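Local coordinates for 2',5'-phosphodiesterase 12 (Homo sapiens, PDB 4Z0V), which belongs to the endonuclease/exonuclease/phosphatase family, in a fold like that of DNase I, and carries an E-set-like N-terminal domain and a magnesium ion, at residues E142-T146 against V147-Y151; Q419-S423 against V424-S428. One frame throughout, in Å; residues are numbered along the deposited sequence.

Contact 1: residues E142-T146 against V147-Y151; sequences EFSRT and VLYPY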
loop_
_atom_site.group_PDB
_atom_site.type_symbol
_atom_site.label_atom_id
_atom_site.label_comp_id
_atom_site.label_asym_id
_atom_site.label_seq_id
_atom_site.Cartn_x
_atom_site.Cartn_y
_atom_site.Cartn_z
ATOM N N GLU A 142 17.509 -13.114 -9.981
ATOM C CA GLU A 142 18.420 -12.818 -11.083
ATOM C C GLU A 142 17.619 -12.360 -12.324
ATOM O O GLU A 142 18.020 -11.426 -13.016
ATOM C CB GLU A 142 19.266 -14.074 -11.400
ATOM C CG GLU A 142 20.309 -13.857 -12.478
ATOM C CD GLU A 142 21.057 -15.121 -12.844
ATOM O OE1 GLU A 142 20.650 -15.793 -13.819
ATOM O OE2 GLU A 142 22.025 -15.462 -12.127
ATOM N N PHE A 143 16.467 -13.000 -12.575
ATOM C CA PHE A 143 15.577 -12.649 -13.684
ATOM C C PHE A 143 15.098 -11.186 -13.548
ATOM O O PHE A 143 15.158 -10.424 -14.512
ATOM C CB PHE A 143 14.388 -13.616 -13.710
ATOM C CG PHE A 143 13.483 -13.413 -14.896
ATOM C CD1 PHE A 143 13.765 -14.019 -16.115
ATOM C CD2 PHE A 143 12.333 -12.645 -14.789
ATOM C CE1 PHE A 143 12.910 -13.853 -17.207
ATOM C CE2 PHE A 143 11.486 -12.470 -15.886
ATOM C CZ PHE A 143 11.785 -13.071 -17.090
ATOM N N SER A 144 14.697 -10.759 -12.330
ATOM C CA SER A 144 14.306 -9.360 -12.152
ATOM C C SER A 144 15.455 -8.393 -12.415
ATOM O O SER A 144 15.270 -7.390 -13.085
ATOM C CB SER A 144 13.756 -9.124 -10.752
ATOM O OG SER A 144 12.483 -9.748 -10.712
ATOM N N ARG A 145 16.636 -8.711 -11.919
ATOM C CA ARG A 145 17.812 -7.852 -12.041
ATOM C C ARG A 145 18.332 -7.762 -13.463
ATOM O O ARG A 145 18.714 -6.677 -13.878
ATOM C CB ARG A 145 18.933 -8.335 -11.105
ATOM C CG ARG A 145 18.512 -8.270 -9.624
ATOM C CD ARG A 145 19.583 -8.687 -8.628
ATOM N NE ARG A 145 19.661 -10.138 -8.426
ATOM C CZ ARG A 145 20.654 -10.888 -8.890
ATOM N NH1 ARG A 145 21.639 -10.339 -9.583
ATOM N NH2 ARG A 145 20.669 -12.194 -8.664
ATOM N N THR A 146 18.328 -8.874 -14.215
ATOM C CA THR A 146 18.946 -8.902 -15.544
ATOM C C THR A 146 17.971 -8.838 -16.711
ATOM O O THR A 146 18.380 -8.377 -17.772
ATOM C CB THR A 146 19.822 -10.166 -15.696
ATOM O OG1 THR A 146 18.986 -11.317 -15.667
ATOM C CG2 THR A 146 20.886 -10.279 -14.610
ATOM N N VAL A 147 16.728 -9.328 -16.559
ATOM C CA VAL A 147 15.759 -9.324 -17.679
ATOM C C VAL A 147 14.715 -8.208 -17.491
ATOM O O VAL A 147 14.453 -7.457 -18.432
ATOM C CB VAL A 147 15.072 -10.718 -17.887
ATOM C CG1 VAL A 147 13.973 -10.672 -18.959
ATOM C CG2 VAL A 147 16.096 -11.806 -18.211
ATOM N N LEU A 148 14.111 -8.104 -16.293
ATOM C CA LEU A 148 13.044 -7.116 -16.073
ATOM C C LEU A 148 13.550 -5.695 -15.865
ATOM O O LEU A 148 13.003 -4.775 -16.459
ATOM C CB LEU A 148 12.167 -7.499 -14.865
ATOM C CG LEU A 148 11.395 -8.831 -14.899
ATOM C CD1 LEU A 148 10.496 -8.949 -13.667
ATOM C CD2 LEU A 148 10.520 -8.947 -16.135
ATOM N N TYR A 149 14.566 -5.496 -15.004
ATOM C CA TYR A 149 15.013 -4.147 -14.666
ATOM C C TYR A 149 16.538 -3.987 -14.867
ATOM O O TYR A 149 17.218 -3.502 -13.965
ATOM C CB TYR A 149 14.614 -3.844 -13.197
ATOM C CG TYR A 149 13.236 -4.329 -12.788
ATOM C CD1 TYR A 149 12.088 -3.835 -13.402
ATOM C CD2 TYR A 149 13.078 -5.260 -11.759
ATOM C CE1 TYR A 149 10.814 -4.242 -12.999
ATOM C CE2 TYR A 149 11.807 -5.684 -11.353
ATOM C CZ TYR A 149 10.681 -5.175 -11.984
ATOM O OH TYR A 149 9.425 -5.590 -11.610
ATOM N N PRO A 150 17.099 -4.320 -16.061
ATOM C CA PRO A 150 18.566 -4.225 -16.224
ATOM C C PRO A 150 19.103 -2.794 -16.159
ATOM O O PRO A 150 20.274 -2.587 -15.806
ATOM C CB PRO A 150 18.807 -4.845 -17.601
ATOM C CG PRO A 150 17.504 -4.692 -18.338
ATOM C CD PRO A 150 16.457 -4.872 -17.271
ATOM N N TYR A 151 18.225 -1.818 -16.435
ATOM C CA TYR A 151 18.486 -0.382 -16.419
ATOM C C TYR A 151 18.578 0.183 -15.005
ATOM O O TYR A 151 19.002 1.323 -14.832
ATOM C CB TYR A 151 17.375 0.364 -17.192
ATOM C CG TYR A 151 15.966 -0.070 -16.823
ATOM C CD1 TYR A 151 15.352 0.389 -15.660
ATOM C CD2 TYR A 151 15.257 -0.960 -17.628
ATOM C CE1 TYR A 151 14.070 -0.026 -15.306
ATOM C CE2 TYR A 151 13.981 -1.397 -17.274
ATOM C CZ TYR A 151 13.397 -0.936 -16.106
ATOM O OH TYR A 151 12.112 -1.308 -15.800
#

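Contact 2: residues Q419-S423 against V424-S428; sequences QALPS and VSHPS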
loop_
_atom_site.group_PDB
_atom_site.type_symbol
_atom_site.label_atom_id
_atom_site.label_comp_id
_atom_site.label_asym_id
_atom_site.label_seq_id
_atom_site.Cartn_x
_atom_site.Cartn_y
_atom_site.Cartn_z
ATOM N N GLN A 419 15.893 5.433 -17.504
ATOM C CA GLN A 419 15.161 4.695 -18.528
ATOM C C GLN A 419 13.724 4.387 -18.080
ATOM O O GLN A 419 12.778 4.816 -18.727
ATOM C CB GLN A 419 15.876 3.408 -18.990
ATOM C CG GLN A 419 15.113 2.754 -20.149
ATOM C CD GLN A 419 15.584 1.384 -20.511
ATOM O OE1 GLN A 419 16.778 1.089 -20.504
ATOM N NE2 GLN A 419 14.646 0.535 -20.903
ATOM N N ALA A 420 13.562 3.625 -16.997
ATOM C CA ALA A 420 12.233 3.253 -16.529
ATOM C C ALA A 420 12.296 2.977 -15.041
ATOM O O ALA A 420 13.262 3.395 -14.368
ATOM C CB ALA A 420 11.722 2.033 -17.306
ATOM N N LEU A 421 11.279 2.275 -14.523
ATOM C CA LEU A 421 11.182 2.025 -13.083
ATOM C C LEU A 421 11.388 0.542 -12.737
ATOM O O LEU A 421 11.111 -0.330 -13.556
ATOM C CB LEU A 421 9.794 2.486 -12.589
ATOM C CG LEU A 421 9.361 3.925 -12.974
ATOM C CD1 LEU A 421 7.945 4.188 -12.530
ATOM C CD2 LEU A 421 10.319 4.970 -12.436
ATOM N N PRO A 422 11.810 0.212 -11.514
ATOM C CA PRO A 422 12.249 1.119 -10.440
ATOM C C PRO A 422 13.578 1.772 -10.802
ATOM O O PRO A 422 14.168 1.444 -11.835
ATOM C CB PRO A 422 12.361 0.194 -9.226
ATOM C CG PRO A 422 12.661 -1.150 -9.797
ATOM C CD PRO A 422 11.979 -1.206 -11.136
ATOM N N SER A 423 14.019 2.718 -9.966
ATOM C CA SER A 423 15.273 3.423 -10.169
ATOM C C SER A 423 15.862 3.830 -8.833
ATOM O O SER A 423 15.227 3.677 -7.766
ATOM C CB SER A 423 15.040 4.657 -11.036
ATOM O OG SER A 423 14.390 5.661 -10.271
ATOM N N VAL A 424 17.023 4.493 -8.898
ATOM C CA VAL A 424 17.630 5.062 -7.696
ATOM C C VAL A 424 16.699 6.135 -7.059
ATOM O O VAL A 424 16.858 6.437 -5.886
ATOM C CB VAL A 424 19.025 5.678 -8.025
ATOM C CG1 VAL A 424 20.006 4.595 -8.465
ATOM C CG2 VAL A 424 18.920 6.775 -9.091
ATOM N N SER A 425 15.723 6.681 -7.822
ATOM C CA SER A 425 14.856 7.743 -7.349
ATOM C C SER A 425 13.403 7.296 -7.155
ATOM O O SER A 425 12.574 8.103 -6.758
ATOM C CB SER A 425 14.904 8.908 -8.339
ATOM O OG SER A 425 16.233 9.395 -8.440
ATOM N N HIS A 426 13.092 6.021 -7.444
ATOM C CA HIS A 426 11.716 5.523 -7.393
ATOM C C HIS A 426 11.729 4.044 -6.997
ATOM O O HIS A 426 12.293 3.220 -7.716
ATOM C CB HIS A 426 11.078 5.728 -8.774
ATOM C CG HIS A 426 9.604 5.514 -8.743
ATOM N ND1 HIS A 426 8.738 6.549 -8.495
ATOM C CD2 HIS A 426 8.898 4.365 -8.850
ATOM C CE1 HIS A 426 7.525 6.017 -8.488
ATOM N NE2 HIS A 426 7.569 4.706 -8.714
ATOM N N PRO A 427 11.126 3.702 -5.835
ATOM C CA PRO A 427 11.307 2.349 -5.286
ATOM C C PRO A 427 10.378 1.237 -5.767
ATOM O O PRO A 427 10.338 0.181 -5.135
ATOM C CB PRO A 427 11.095 2.588 -3.783
ATOM C CG PRO A 427 10.007 3.681 -3.763
ATOM C CD PRO A 427 10.465 4.604 -4.854
ATOM N N SER A 428 9.622 1.441 -6.834
ATOM C CA SER A 428 8.732 0.369 -7.302
ATOM C C SER A 428 8.660 0.429 -8.828
ATOM O O SER A 428 9.117 1.405 -9.401
ATOM C CB SER A 428 7.340 0.546 -6.685
ATOM O OG SER A 428 6.435 -0.385 -7.269
#

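Contact 1: residues E142-T146 against V147-Y151
F143 and S144 receive the backbone N-H groups of V147, L148 and Y149, a worked example of how a helix widens before it ends. V147 N makes the regular i+4 bond to F143 O at 2.8 Å, and L148 N reaches the same oxygen from i+5 at 3.1 Å, so one carbonyl serves two donors. A second i+5 bond follows where Y149 N binds S144 O at 2.8 Å. These two i+5 bonds belong to the pi-type widening, and Y149 is the first residue to leave helical geometry. P150, which has no N-H to offer, brings its CA to within 3.4 Å of R145 O in a CA-H...O contact.

One hydroxyl supplements the backbone. T146 OG1, between its own N and carbonyl carbon (chi1 66°), folds back to E142 O at 2.8 Å. It comes from above the carbonyl plane and shares this acceptor with T146 N.

The apolar contacts lie along the outer side. Because CG of F143 stands anti to the backbone N (chi1 -175°), its ring runs beside the next turn, and V147 CB sits over one face, 4.0 Å from the centroid and 16° off the normal, a CH-pi contact. L148 adds CD2 at 3.7 Å from F143 CE2, approaching obliquely. On the inner side, S144 CB lies against the Y149 ring, while S144 OG is bonded to Y138 O.

Y149 OH bonds to D429 OD2, and its side chain comes within about 5 Å of the magnesium ion. The i+5 bonds to F143 O and S144 O hold the widened last turn, which probably helps direct the Y149 side chain toward D429 and the magnesium ion.

Contact 2: residues Q419-S423 against V424-S428
S423 and H426 form a single antiparallel hydrogen-bonded bridge closed by a type I beta turn, with S423 N to H426 O at 2.9 Å and almost straight (174°), and H426 N to S423 O at 3.2 Å, the donor standing 68° out of the carbonyl plane. Within the DNase I-like fold this tight turn lies in the loop between helix 412-416 and strand 433-439, and an ST turn reinforces it: S423 OG accepts the N-H of S425 at 3.0 Å. That hydroxyl lies between the backbone N and carbonyl carbon (chi1 74°), which swings it over the start of the turn.

Beyond the bridge, L421 packs obliquely on H426. Its CD1 lies over one imidazole face, 4.1 Å from the centroid, in a CH-pi contact, and CD2 touches H426 CG at 3.8 Å. Both ring nitrogens are engaged, ND1 with T109 OG1 and NE2 with H430 O, so the ring's rotation is fixed from two ends.

P422 follows a cis peptide bond, and its ring lies with CB 3.4 Å from H426 O. The buried S428 O, without a polar partner in the model, rests 3.3 Å from P422 CA and 3.4 Å from L421 CB.

In the fold
From the N terminus, the chain leaves strand 125-132 and passes through contact 1, which closes the last turn of helix 142-148. Far later, after helix 412-416, contact 2 closes a turn in the loop that leads to strand 433-439, the sheet neighbour of strand 125-132. The two are in series: neither encloses nor crosses the other, yet they meet in space, their centres about 13 Å apart. Y151 OH probably hydrogen-bonds to L421 O at 2.6 Å, and the Y149 ring packs on P422. Both contacts touch strand 382-384, and P427 ties contact 2 to helix 159-172. The Y149 and S428 side chains lie about 5 and 7 Å from the magnesium ion.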